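Local coordinates for protein anastral spindle 2, SAS 4 (Drosophila melanogaster, PDB 4BY2) that probably serves as a tubulin-binding molecular adaptor in centriole assembly, represented here by the SAS-4 TCP domain fused to a proline-rich piece of Ana2, at residues Thr113-Tyr118 with Trp124-Leu129; Glu133-Glu136 with Thr142-Arg145; Asn94-Met97 with Asp103-Glu106. All blocks are in the same frame, centred on the assembly; numbering follows the deposited sequence.

Overall arrangement
The three contacts are beta hairpins of the SAS-4 part of the fusion, and they follow one another along the chain in the order contact 3, contact 1, contact 2. Contact 1 lies between the others: its centre is about 10 Å from that of contact 3 and about 9 Å from that of contact 2. Strand 104-108 pairs with 113-118, and strand 123-128 with 133-136, so each hairpin is zipped to the next by backbone hydrogen bonds. Contacts 2 and 3, with centres about 18 Å apart, do not touch. This repeated up-and-down pairing of sequence neighbours builds the extended beta-sheet of the TCP domain, along which the fused Ana2 piece lies.

Contact 1 (Thr113-Tyr118 with Trp124-Leu129)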
ATOM      1  N   THR A 113       2.058  -3.123 -12.578  1.00 50.94           N
ATOM      2  CA  THR A 113       1.391  -3.094 -11.277  1.00 50.57           C
ATOM      3  C   THR A 113       0.713  -4.398 -10.880  1.00 53.86           C
ATOM      4  O   THR A 113       0.143  -5.100 -11.717  1.00 53.21           O
ATOM      5  CB  THR A 113       0.386  -1.926 -11.186  1.00 59.39           C
ATOM      6  OG1 THR A 113      -0.523  -1.979 -12.285  1.00 59.29           O
ATOM      7  CG2 THR A 113       1.061  -0.565 -11.136  1.00 58.85           C
ATOM      8  N   VAL A 114       0.757  -4.694  -9.577  1.00 50.18           N
ATOM      9  CA  VAL A 114       0.099  -5.842  -8.961  1.00 49.68           C
ATOM     10  C   VAL A 114      -0.848  -5.243  -7.909  1.00 53.07           C
ATOM     11  O   VAL A 114      -0.392  -4.662  -6.924  1.00 52.70           O
ATOM     12  CB  VAL A 114       1.093  -6.882  -8.362  1.00 53.58           C
ATOM     13  CG1 VAL A 114       0.349  -8.081  -7.776  1.00 53.61           C
ATOM     14  CG2 VAL A 114       2.111  -7.350  -9.402  1.00 53.30           C
ATOM     15  N   LYS A 115      -2.158  -5.308  -8.170  1.00 49.11           N
ATOM     16  CA  LYS A 115      -3.186  -4.792  -7.263  1.00 48.55           C
ATOM     17  C   LYS A 115      -3.861  -5.959  -6.549  1.00 51.15           C
ATOM     18  O   LYS A 115      -4.151  -6.969  -7.183  1.00 50.80           O
ATOM     19  CB  LYS A 115      -4.230  -3.951  -8.019  1.00 50.94           C
ATOM     20  CG  LYS A 115      -3.723  -2.592  -8.472  1.00 64.88           C
ATOM     21  CD  LYS A 115      -4.851  -1.720  -9.005  1.00 75.43           C
ATOM     22  CE  LYS A 115      -4.381  -0.328  -9.349  1.00 85.91           C
ATOM     23  NZ  LYS A 115      -5.465   0.482  -9.964  1.00 94.28           N
ATOM     24  N   TYR A 116      -4.092  -5.832  -5.234  1.00 46.71           N
ATOM     25  CA  TYR A 116      -4.736  -6.882  -4.447  1.00 45.81           C
ATOM     26  C   TYR A 116      -5.858  -6.320  -3.593  1.00 47.94           C
ATOM     27  O   TYR A 116      -5.637  -5.379  -2.837  1.00 47.80           O
ATOM     28  CB  TYR A 116      -3.719  -7.652  -3.582  1.00 47.10           C
ATOM     29  CG  TYR A 116      -4.237  -8.987  -3.081  1.00 49.37           C
ATOM     30  CD1 TYR A 116      -5.062  -9.064  -1.962  1.00 50.06           C
ATOM     31  CD2 TYR A 116      -3.910 -10.172  -3.733  1.00 51.32           C
ATOM     32  CE1 TYR A 116      -5.559 -10.283  -1.512  1.00 50.83           C
ATOM     33  CE2 TYR A 116      -4.383 -11.402  -3.277  1.00 51.83           C
ATOM     34  CZ  TYR A 116      -5.207 -11.453  -2.165  1.00 57.87           C
ATOM     35  OH  TYR A 116      -5.688 -12.657  -1.706  1.00 58.21           O
ATOM     36  N   TYR A 117      -7.057  -6.916  -3.692  1.00 43.24           N
ATOM     37  CA  TYR A 117      -8.208  -6.499  -2.903  1.00 42.55           C
ATOM     38  C   TYR A 117      -8.526  -7.527  -1.821  1.00 45.90           C
ATOM     39  O   TYR A 117      -8.880  -8.659  -2.134  1.00 45.33           O
ATOM     40  CB  TYR A 117      -9.433  -6.224  -3.800  1.00 43.52           C
ATOM     41  CG  TYR A 117     -10.667  -5.772  -3.043  1.00 45.11           C
ATOM     42  CD1 TYR A 117     -10.720  -4.516  -2.442  1.00 47.09           C
ATOM     43  CD2 TYR A 117     -11.785  -6.592  -2.937  1.00 45.74           C
ATOM     44  CE1 TYR A 117     -11.853  -4.091  -1.751  1.00 47.84           C
ATOM     45  CE2 TYR A 117     -12.928  -6.174  -2.257  1.00 46.54           C
ATOM     46  CZ  TYR A 117     -12.954  -4.925  -1.655  1.00 54.11           C
ATOM     47  OH  TYR A 117     -14.073  -4.503  -0.983  1.00 55.12           O
ATOM     48  N   TYR A 118      -8.369  -7.132  -0.544  1.00 42.25           N
ATOM     49  CA  TYR A 118      -8.684  -7.967   0.617  1.00 41.45           C
ATOM     50  C   TYR A 118     -10.165  -7.708   0.877  1.00 46.93           C
ATOM     51  O   TYR A 118     -10.531  -6.665   1.428  1.00 45.92           O
ATOM     52  CB  TYR A 118      -7.814  -7.597   1.835  1.00 41.29           C
ATOM     53  CG  TYR A 118      -6.323  -7.637   1.572  1.00 41.72           C
ATOM     54  CD1 TYR A 118      -5.643  -6.509   1.120  1.00 42.17           C
ATOM     55  CD2 TYR A 118      -5.586  -8.798   1.792  1.00 43.32           C
ATOM     56  CE1 TYR A 118      -4.272  -6.540   0.874  1.00 42.83           C
ATOM     57  CE2 TYR A 118      -4.211  -8.837   1.562  1.00 43.51           C
ATOM     58  CZ  TYR A 118      -3.559  -7.706   1.094  1.00 48.60           C
ATOM     59  OH  TYR A 118      -2.206  -7.726   0.858  1.00 47.76           O
ATOM     60  N   TRP A 124      -7.142  -2.312  -0.232  1.00 43.65           N
ATOM     61  CA  TRP A 124      -6.422  -2.412  -1.495  1.00 43.08           C
ATOM     62  C   TRP A 124      -4.910  -2.355  -1.255  1.00 46.90           C
ATOM     63  O   TRP A 124      -4.453  -1.587  -0.407  1.00 46.22           O
ATOM     64  CB  TRP A 124      -6.836  -1.265  -2.425  1.00 41.83           C
ATOM     65  CG  TRP A 124      -8.112  -1.509  -3.170  1.00 42.67           C
ATOM     66  CD1 TRP A 124      -9.344  -0.997  -2.882  1.00 45.52           C
ATOM     67  CD2 TRP A 124      -8.277  -2.325  -4.334  1.00 42.43           C
ATOM     68  NE1 TRP A 124     -10.267  -1.444  -3.799  1.00 44.87           N
ATOM     69  CE2 TRP A 124      -9.637  -2.254  -4.709  1.00 46.24           C
ATOM     70  CE3 TRP A 124      -7.404  -3.116  -5.102  1.00 43.71           C
ATOM     71  CZ2 TRP A 124     -10.150  -2.957  -5.806  1.00 45.63           C
ATOM     72  CZ3 TRP A 124      -7.909  -3.802  -6.195  1.00 45.29           C
ATOM     73  CH2 TRP A 124      -9.268  -3.723  -6.537  1.00 45.89           C
ATOM     74  N   HIS A 125      -4.136  -3.149  -2.010  1.00 44.07           N
ATOM     75  CA  HIS A 125      -2.674  -3.148  -1.938  1.00 44.52           C
ATOM     76  C   HIS A 125      -2.089  -3.096  -3.353  1.00 49.32           C
ATOM     77  O   HIS A 125      -2.264  -4.040  -4.127  1.00 48.45           O
ATOM     78  CB  HIS A 125      -2.131  -4.342  -1.134  1.00 45.50           C
ATOM     79  CG  HIS A 125      -0.634  -4.383  -1.039  1.00 49.34           C
ATOM     80  ND1 HIS A 125       0.048  -3.682  -0.063  1.00 51.42           N
ATOM     81  CD2 HIS A 125       0.264  -5.053  -1.798  1.00 51.48           C
ATOM     82  CE1 HIS A 125       1.331  -3.941  -0.258  1.00 50.95           C
ATOM     83  NE2 HIS A 125       1.511  -4.761  -1.291  1.00 51.27           N
ATOM     84  N   THR A 126      -1.416  -1.979  -3.694  1.00 46.66           N
ATOM     85  CA  THR A 126      -0.813  -1.798  -5.013  1.00 46.69           C
ATOM     86  C   THR A 126       0.706  -1.872  -4.948  1.00 51.16           C
ATOM     87  O   THR A 126       1.327  -1.153  -4.170  1.00 50.54           O
ATOM     88  CB  THR A 126      -1.324  -0.513  -5.689  1.00 55.82           C
ATOM     89  OG1 THR A 126      -2.744  -0.442  -5.560  1.00 58.46           O
ATOM     90  CG2 THR A 126      -0.945  -0.436  -7.166  1.00 53.51           C
ATOM     91  N   SER A 127       1.293  -2.757  -5.762  1.00 48.81           N
ATOM     92  CA  SER A 127       2.737  -2.930  -5.894  1.00 49.26           C
ATOM     93  C   SER A 127       3.163  -2.283  -7.213  1.00 54.26           C
ATOM     94  O   SER A 127       2.442  -2.380  -8.208  1.00 53.91           O
ATOM     95  CB  SER A 127       3.114  -4.408  -5.895  1.00 53.15           C
ATOM     96  OG  SER A 127       2.858  -5.024  -4.645  1.00 63.49           O
ATOM     97  N   TYR A 128       4.320  -1.610  -7.212  1.00 51.21           N
ATOM     98  CA  TYR A 128       4.868  -0.942  -8.389  1.00 51.25           C
ATOM     99  C   TYR A 128       6.231  -1.538  -8.747  1.00 58.07           C
ATOM    100  O   TYR A 128       6.888  -2.136  -7.890  1.00 57.41           O
ATOM    101  CB  TYR A 128       4.956   0.580  -8.167  1.00 51.42           C
ATOM    102  CG  TYR A 128       3.611   1.248  -7.969  1.00 51.71           C
ATOM    103  CD1 TYR A 128       3.060   1.389  -6.699  1.00 52.26           C
ATOM    104  CD2 TYR A 128       2.896   1.753  -9.050  1.00 53.20           C
ATOM    105  CE1 TYR A 128       1.817   1.990  -6.512  1.00 53.12           C
ATOM    106  CE2 TYR A 128       1.651   2.358  -8.877  1.00 53.39           C
ATOM    107  CZ  TYR A 128       1.119   2.482  -7.603  1.00 60.50           C
ATOM    108  OH  TYR A 128      -0.109   3.074  -7.420  1.00 61.94           O
ATOM    109  N   LEU A 129       6.641  -1.381 -10.016  1.00 57.16           N
ATOM    110  CA  LEU A 129       7.904  -1.880 -10.567  1.00 58.14           C
ATOM    111  C   LEU A 129       9.142  -1.367  -9.806  1.00 63.00           C
ATOM    112  O   LEU A 129      10.090  -2.129  -9.611  1.00 63.09           O
ATOM    113  CB  LEU A 129       7.990  -1.496 -12.052  1.00 58.62           C
ATOM    114  CG  LEU A 129       8.855  -2.390 -12.933  1.00 64.19           C
ATOM    115  CD1 LEU A 129       8.120  -2.770 -14.207  1.00 64.48           C
ATOM    116  CD2 LEU A 129      10.186  -1.718 -13.259  1.00 67.44           C
TER
HETATM  117  O   HOH W   1       0.339  -6.050  -4.715  1.00 38.95           O
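Y117 and W124 meet through their aromatic side chains, in the SAS-4 part of the fusion. CB of Y117 sits over the indole, 3.6 Å from the centroid of its six-membered ring and almost on the ring normal, a CH-pi contact. Y117 CD1 lies over the indole too, offset toward the rim and 3.4 Å from W124 CE2. The two rings meet obliquely, their planes 43° apart. W124 places CG beside its backbone N (chi1 -82°), which swings the indole across to the partner strand; a broad, flat side chain suits this task. The hydroxyl of Y117 is hydrogen-bonded to OD1 of N122 in the connecting turn.

Other apolar contacts run along both faces. On the face of W124, the extended K115 chain lies alongside T126, CG to CG2 3.8 Å, so a long aliphatic stem covers a beta-branched neighbour. T113 CG2 approaches Y128 CD2 at 3.6 Å. On the opposite face, CB of H125 meets the edge of the Y118 ring at CE1, 3.7 Å away, while Y116 CD1 stands over the centre of a face of that ring. Residues P14, R15 and P18 of the Ana2 part touch this tyrosine-rich surface, and Y116 OH is hydrogen-bonded to D103 and to the backbone N of R15.

The polar contacts are mainly backbone. V114 and S127 exchange two hydrogen bonds, S127 N to V114 O being 2.8 Å, and Y116 and H125 exchange two more. A water donates to V114 O and also bonds S127 OG at 2.7 Å, so the short serine side chain holds a water that links it to the V114 carbonyl.

Alternating hydrogen-bonded and non-hydrogen-bonded pairs, with strand axes at 168°, show antiparallel pairing; the short turn joining these consecutive strands makes a beta hairpin, the repeating element of the TCP domain's extended sheet.

Contact 2 (Glu133-Glu136 with Thr142-Arg145); sequences EILE and TEHR
I134 CG1 and H144 CG both lie beside the backbone N, anti to the carbonyl carbon (chi1 -66° and -57°), and this lays the isoleucine branch alongside the imidazole. I134 CG1 lies 3.4 Å from H144 ND1, and the chain continues so that CD1 comes 3.6 Å from CE1 of the same ring. The other branch of I134, CG2, stands anti to the backbone N and meets T142 CG2 at 3.6 Å. Two beta-branched residues, a shape well suited to extended backbone, thus touch methyl to methyl, their side chains crossing at a slant. H144 has a further neighbour: its ring meets that of H154 on strand 151-154.

The frame is a beta hairpin within the SAS-4 TCP domain. E133 with R145 and L135 with E143 are its hydrogen-bonded pairs, each making two backbone bonds, such as E143 N to L135 O at 2.9 Å. The residues of the non-hydrogen-bonded pairs turn their backbone groups outward: I134 and E136 bond to T126 and W124, T142 and H144 to H154 and E152, so the hairpin is joined on both flanks.

On the face opposite I134, L135 CD1 rests 3.7 Å from E143 OE1 and 3.9 Å from R145 NH1, a methyl set against an ion pair. R145 NH1 donates to E143 OE1 at 2.9 Å, nearly straight at 177°. The acceptor lies in the guanidinium plane, whereas the donor reaches the anti side of the carboxylate from somewhat out of its plane. E143 is buried, yet both its oxygens have partners: OE2 accepts from the backbone N of S21 in the Ana2 part, whose P18 and P20 touch L135 and E143.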
ATOM      1  N   GLU A 133       5.015   0.163  -2.514  1.00 50.90           N
ATOM      2  CA  GLU A 133       3.822  -0.567  -2.097  1.00 50.32           C
ATOM      3  C   GLU A 133       2.873   0.401  -1.402  1.00 52.24           C
ATOM      4  O   GLU A 133       3.265   1.079  -0.449  1.00 51.96           O
ATOM      5  CB  GLU A 133       4.183  -1.753  -1.192  1.00 51.84           C
ATOM      6  CG  GLU A 133       4.517  -3.015  -1.968  1.00 64.63           C
ATOM      7  CD  GLU A 133       5.361  -4.036  -1.228  1.00 92.12           C
ATOM      8  OE1 GLU A 133       5.012  -4.387  -0.077  1.00 94.24           O
ATOM      9  OE2 GLU A 133       6.363  -4.505  -1.816  1.00 86.96           O
ATOM     10  N   ILE A 134       1.642   0.498  -1.913  1.00 47.36           N
ATOM     11  CA  ILE A 134       0.615   1.391  -1.387  1.00 46.40           C
ATOM     12  C   ILE A 134      -0.571   0.603  -0.830  1.00 49.48           C
ATOM     13  O   ILE A 134      -1.189  -0.179  -1.555  1.00 48.86           O
ATOM     14  CB  ILE A 134       0.196   2.469  -2.436  1.00 49.12           C
ATOM     15  CG1 ILE A 134       1.365   3.428  -2.750  1.00 49.50           C
ATOM     16  CG2 ILE A 134      -1.052   3.243  -1.984  1.00 49.44           C
ATOM     17  CD1 ILE A 134       1.107   4.447  -3.878  1.00 58.88           C
ATOM     18  N   LEU A 135      -0.891   0.835   0.455  1.00 45.64           N
ATOM     19  CA  LEU A 135      -2.025   0.234   1.153  1.00 45.32           C
ATOM     20  C   LEU A 135      -3.145   1.261   1.281  1.00 49.92           C
ATOM     21  O   LEU A 135      -2.879   2.389   1.679  1.00 50.45           O
ATOM     22  CB  LEU A 135      -1.606  -0.250   2.542  1.00 45.27           C
ATOM     23  CG  LEU A 135      -1.045  -1.657   2.620  1.00 50.23           C
ATOM     24  CD1 LEU A 135      -0.349  -1.884   3.952  1.00 50.49           C
ATOM     25  CD2 LEU A 135      -2.144  -2.697   2.414  1.00 52.82           C
ATOM     26  N   GLU A 136      -4.383   0.887   0.929  1.00 46.41           N
ATOM     27  CA  GLU A 136      -5.537   1.789   0.996  1.00 46.46           C
ATOM     28  C   GLU A 136      -6.619   1.187   1.893  1.00 49.97           C
ATOM     29  O   GLU A 136      -7.253   0.197   1.519  1.00 49.88           O
ATOM     30  CB  GLU A 136      -6.092   2.098  -0.413  1.00 48.03           C
ATOM     31  CG  GLU A 136      -5.127   2.840  -1.326  1.00 60.48           C
ATOM     32  CD  GLU A 136      -5.015   2.277  -2.730  1.00 83.52           C
ATOM     33  OE1 GLU A 136      -4.315   1.253  -2.912  1.00 74.27           O
ATOM     34  OE2 GLU A 136      -5.612   2.873  -3.655  1.00 80.25           O
ATOM     35  N   THR A 142      -3.795   5.750   3.938  1.00 49.37           N
ATOM     36  CA  THR A 142      -2.925   5.244   2.884  1.00 49.60           C
ATOM     37  C   THR A 142      -1.485   5.092   3.393  1.00 53.61           C
ATOM     38  O   THR A 142      -0.929   6.035   3.950  1.00 53.22           O
ATOM     39  CB  THR A 142      -3.076   6.112   1.622  1.00 61.19           C
ATOM     40  OG1 THR A 142      -4.465   6.224   1.294  1.00 61.71           O
ATOM     41  CG2 THR A 142      -2.342   5.542   0.429  1.00 60.78           C
ATOM     42  N   GLU A 143      -0.893   3.901   3.210  1.00 50.19           N
ATOM     43  CA  GLU A 143       0.468   3.596   3.668  1.00 49.86           C
ATOM     44  C   GLU A 143       1.393   3.342   2.480  1.00 54.62           C
ATOM     45  O   GLU A 143       1.112   2.469   1.659  1.00 53.57           O
ATOM     46  CB  GLU A 143       0.477   2.402   4.641  1.00 51.03           C
ATOM     47  CG  GLU A 143      -0.622   2.449   5.695  1.00 60.97           C
ATOM     48  CD  GLU A 143      -0.511   1.504   6.877  1.00 78.32           C
ATOM     49  OE1 GLU A 143       0.146   0.444   6.756  1.00 73.99           O
ATOM     50  OE2 GLU A 143      -1.119   1.816   7.925  1.00 68.20           O
ATOM     51  N   HIS A 144       2.484   4.125   2.382  1.00 52.61           N
ATOM     52  CA  HIS A 144       3.462   4.048   1.294  1.00 52.95           C
ATOM     53  C   HIS A 144       4.762   3.451   1.802  1.00 59.05           C
ATOM     54  O   HIS A 144       5.341   3.977   2.755  1.00 59.01           O
ATOM     55  CB  HIS A 144       3.725   5.444   0.691  1.00 53.44           C
ATOM     56  CG  HIS A 144       2.502   6.141   0.185  1.00 56.69           C
ATOM     57  ND1 HIS A 144       2.296   6.339  -1.162  1.00 58.52           N
ATOM     58  CD2 HIS A 144       1.467   6.683   0.870  1.00 58.51           C
ATOM     59  CE1 HIS A 144       1.142   6.981  -1.259  1.00 57.97           C
ATOM     60  NE2 HIS A 144       0.609   7.211  -0.061  1.00 58.30           N
ATOM     61  N   ARG A 145       5.220   2.353   1.175  1.00 56.98           N
ATOM     62  CA  ARG A 145       6.462   1.676   1.557  1.00 57.55           C
ATOM     63  C   ARG A 145       7.391   1.491   0.357  1.00 64.10           C
ATOM     64  O   ARG A 145       7.028   0.817  -0.608  1.00 63.93           O
ATOM     65  CB  ARG A 145       6.174   0.345   2.272  1.00 57.07           C
ATOM     66  CG  ARG A 145       5.712   0.521   3.712  1.00 65.61           C
ATOM     67  CD  ARG A 145       5.191  -0.772   4.304  1.00 73.50           C
ATOM     68  NE  ARG A 145       4.958  -0.650   5.744  1.00 80.40           N
ATOM     69  CZ  ARG A 145       3.787  -0.345   6.296  1.00 92.43           C
ATOM     70  NH1 ARG A 145       2.720  -0.136   5.535  1.00 74.72           N
ATOM     71  NH2 ARG A 145       3.674  -0.252   7.614  1.00 81.99           N
TER

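Contact 3 (Asn94-Met97 with Asp103-Glu106); sequences NLRM and DIKE
M97 and K105 satisfy each other's backbone polar groups: M97 N donates to K105 O at 2.9 Å (165°), and K105 N returns a bond of 3.0 Å to M97 O. The carbonyl of K105 also receives a CA-H...O contact from R96 CA at 3.3 Å, and L95 O one from E106 CA. Such reciprocal bonds mark an antiparallel pair, here in the hairpin of strands 94-98 and 104-108 of the SAS-4 TCP domain, and its outward-turned groups find partners in the adjoining strands: R96 with K87, I104 with Y117, E106 with K115.

R96 and E106 form a non-hydrogen-bonded pair, their side chains running side by side. Their salt bridge is long, 3.8 Å from R96 NH1 to E106 OE2, and purely electrostatic: the oxygen lies over a face of the guanidinium, where no N-H points. R96 reaches there with CG between its backbone N and carbonyl carbon (chi1 65°) and a bend at chi3, which also brings NH2 to within 3.5 Å of I104 CG2. Arginine suits the place because its long chain carries the charge to E106 while NH2 also touches the isoleucine methyl.

D103, buried just before strand 104-106, has both carboxylate oxygens engaged, OD1 by A119 N and OD2 by Y116 OH and, weakly, N101 ND2. On the face of M97 and K105, the lysine stem passes V114 and Y116, while M97 touches M12 of the Ana2 part.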
ATOM      1  N   ASN A  94      -2.938  -8.189 -19.166  1.00 61.50           N
ATOM      2  CA  ASN A  94      -3.839  -7.937 -18.042  1.00 61.52           C
ATOM      3  C   ASN A  94      -4.444  -9.245 -17.505  1.00 65.70           C
ATOM      4  O   ASN A  94      -5.171  -9.944 -18.217  1.00 65.56           O
ATOM      5  CB  ASN A  94      -4.914  -6.917 -18.418  1.00 63.37           C
ATOM      6  CG  ASN A  94      -4.382  -5.510 -18.588  1.00 92.03           C
ATOM      7  OD1 ASN A  94      -3.461  -5.248 -19.374  1.00 89.41           O
ATOM      8  ND2 ASN A  94      -4.964  -4.567 -17.865  1.00 83.59           N
ATOM      9  N   LEU A  95      -4.106  -9.581 -16.252  1.00 61.76           N
ATOM     10  CA  LEU A  95      -4.559 -10.797 -15.571  1.00 61.21           C
ATOM     11  C   LEU A  95      -5.343 -10.451 -14.308  1.00 64.60           C
ATOM     12  O   LEU A  95      -5.052  -9.433 -13.678  1.00 64.11           O
ATOM     13  CB  LEU A  95      -3.351 -11.672 -15.181  1.00 61.19           C
ATOM     14  CG  LEU A  95      -2.441 -12.160 -16.307  1.00 66.00           C
ATOM     15  CD1 LEU A  95      -1.191 -11.305 -16.407  1.00 66.24           C
ATOM     16  CD2 LEU A  95      -2.033 -13.596 -16.082  1.00 68.48           C
ATOM     17  N   ARG A  96      -6.328 -11.293 -13.932  1.00 60.79           N
ATOM     18  CA  ARG A  96      -7.087 -11.110 -12.692  1.00 60.47           C
ATOM     19  C   ARG A  96      -7.527 -12.455 -12.094  1.00 63.79           C
ATOM     20  O   ARG A  96      -8.196 -13.253 -12.754  1.00 63.40           O
ATOM     21  CB  ARG A  96      -8.246 -10.091 -12.803  1.00 60.74           C
ATOM     22  CG  ARG A  96      -9.407 -10.434 -13.730  1.00 74.14           C
ATOM     23  CD  ARG A  96     -10.480  -9.355 -13.683  1.00 87.82           C
ATOM     24  NE  ARG A  96     -11.090  -9.230 -12.355  1.00 98.93           N
ATOM     25  CZ  ARG A  96     -11.787  -8.176 -11.941  1.00113.62           C
ATOM     26  NH1 ARG A  96     -11.970  -7.133 -12.741  1.00102.60           N
ATOM     27  NH2 ARG A  96     -12.303  -8.155 -10.719  1.00 99.47           N
ATOM     28  N   MET A  97      -7.083 -12.717 -10.852  1.00 59.72           N
ATOM     29  CA  MET A  97      -7.392 -13.934 -10.108  1.00 58.97           C
ATOM     30  C   MET A  97      -8.520 -13.643  -9.125  1.00 62.21           C
ATOM     31  O   MET A  97      -8.338 -12.861  -8.192  1.00 61.75           O
ATOM     32  CB  MET A  97      -6.137 -14.467  -9.386  1.00 61.17           C
ATOM     33  CG  MET A  97      -6.361 -15.773  -8.623  1.00 64.77           C
ATOM     34  SD  MET A  97      -6.345 -17.274  -9.640  1.00 68.76           S
ATOM     35  CE  MET A  97      -4.595 -17.559  -9.767  1.00 65.33           C
ATOM     36  N   ASP A 103     -11.467 -12.400  -2.789  1.00 52.12           N
ATOM     37  CA  ASP A 103     -10.249 -11.600  -2.987  1.00 51.18           C
ATOM     38  C   ASP A 103      -9.911 -11.513  -4.470  1.00 54.38           C
ATOM     39  O   ASP A 103     -10.121 -12.481  -5.204  1.00 53.71           O
ATOM     40  CB  ASP A 103      -9.051 -12.207  -2.229  1.00 52.58           C
ATOM     41  CG  ASP A 103      -8.923 -11.847  -0.758  1.00 58.60           C
ATOM     42  OD1 ASP A 103      -9.871 -11.239  -0.203  1.00 59.20           O
ATOM     43  OD2 ASP A 103      -7.884 -12.186  -0.158  1.00 61.63           O
ATOM     44  N   ILE A 104      -9.385 -10.356  -4.910  1.00 51.01           N
ATOM     45  CA  ILE A 104      -9.016 -10.113  -6.312  1.00 50.80           C
ATOM     46  C   ILE A 104      -7.530  -9.750  -6.425  1.00 54.76           C
ATOM     47  O   ILE A 104      -7.050  -8.909  -5.669  1.00 54.19           O
ATOM     48  CB  ILE A 104      -9.922  -9.028  -6.983  1.00 53.79           C
ATOM     49  CG1 ILE A 104     -11.429  -9.257  -6.706  1.00 54.03           C
ATOM     50  CG2 ILE A 104      -9.647  -8.924  -8.494  1.00 55.11           C
ATOM     51  CD1 ILE A 104     -12.346  -8.006  -6.884  1.00 59.60           C
ATOM     52  N   LYS A 105      -6.819 -10.362  -7.387  1.00 51.78           N
ATOM     53  CA  LYS A 105      -5.412 -10.073  -7.671  1.00 51.71           C
ATOM     54  C   LYS A 105      -5.251  -9.667  -9.149  1.00 56.56           C
ATOM     55  O   LYS A 105      -5.284 -10.528 -10.032  1.00 56.38           O
ATOM     56  CB  LYS A 105      -4.511 -11.264  -7.300  1.00 53.80           C
ATOM     57  CG  LYS A 105      -3.019 -10.953  -7.373  1.00 65.40           C
ATOM     58  CD  LYS A 105      -2.181 -12.114  -6.866  1.00 75.58           C
ATOM     59  CE  LYS A 105      -0.731 -11.998  -7.265  1.00 87.78           C
ATOM     60  NZ  LYS A 105      -0.520 -12.343  -8.697  1.00 98.51           N
ATOM     61  N   GLU A 106      -5.103  -8.351  -9.408  1.00 53.34           N
ATOM     62  CA  GLU A 106      -4.937  -7.776 -10.751  1.00 53.13           C
ATOM     63  C   GLU A 106      -3.460  -7.599 -11.108  1.00 56.38           C
ATOM     64  O   GLU A 106      -2.727  -6.954 -10.364  1.00 56.14           O
ATOM     65  CB  GLU A 106      -5.676  -6.432 -10.870  1.00 54.60           C
ATOM     66  CG  GLU A 106      -7.180  -6.560 -11.064  1.00 66.78           C
ATOM     67  CD  GLU A 106      -7.980  -5.268 -11.035  1.00 91.39           C
ATOM     68  OE1 GLU A 106      -7.382  -4.179 -11.198  1.00 88.98           O
ATOM     69  OE2 GLU A 106      -9.219  -5.349 -10.866  1.00 85.83           O
TER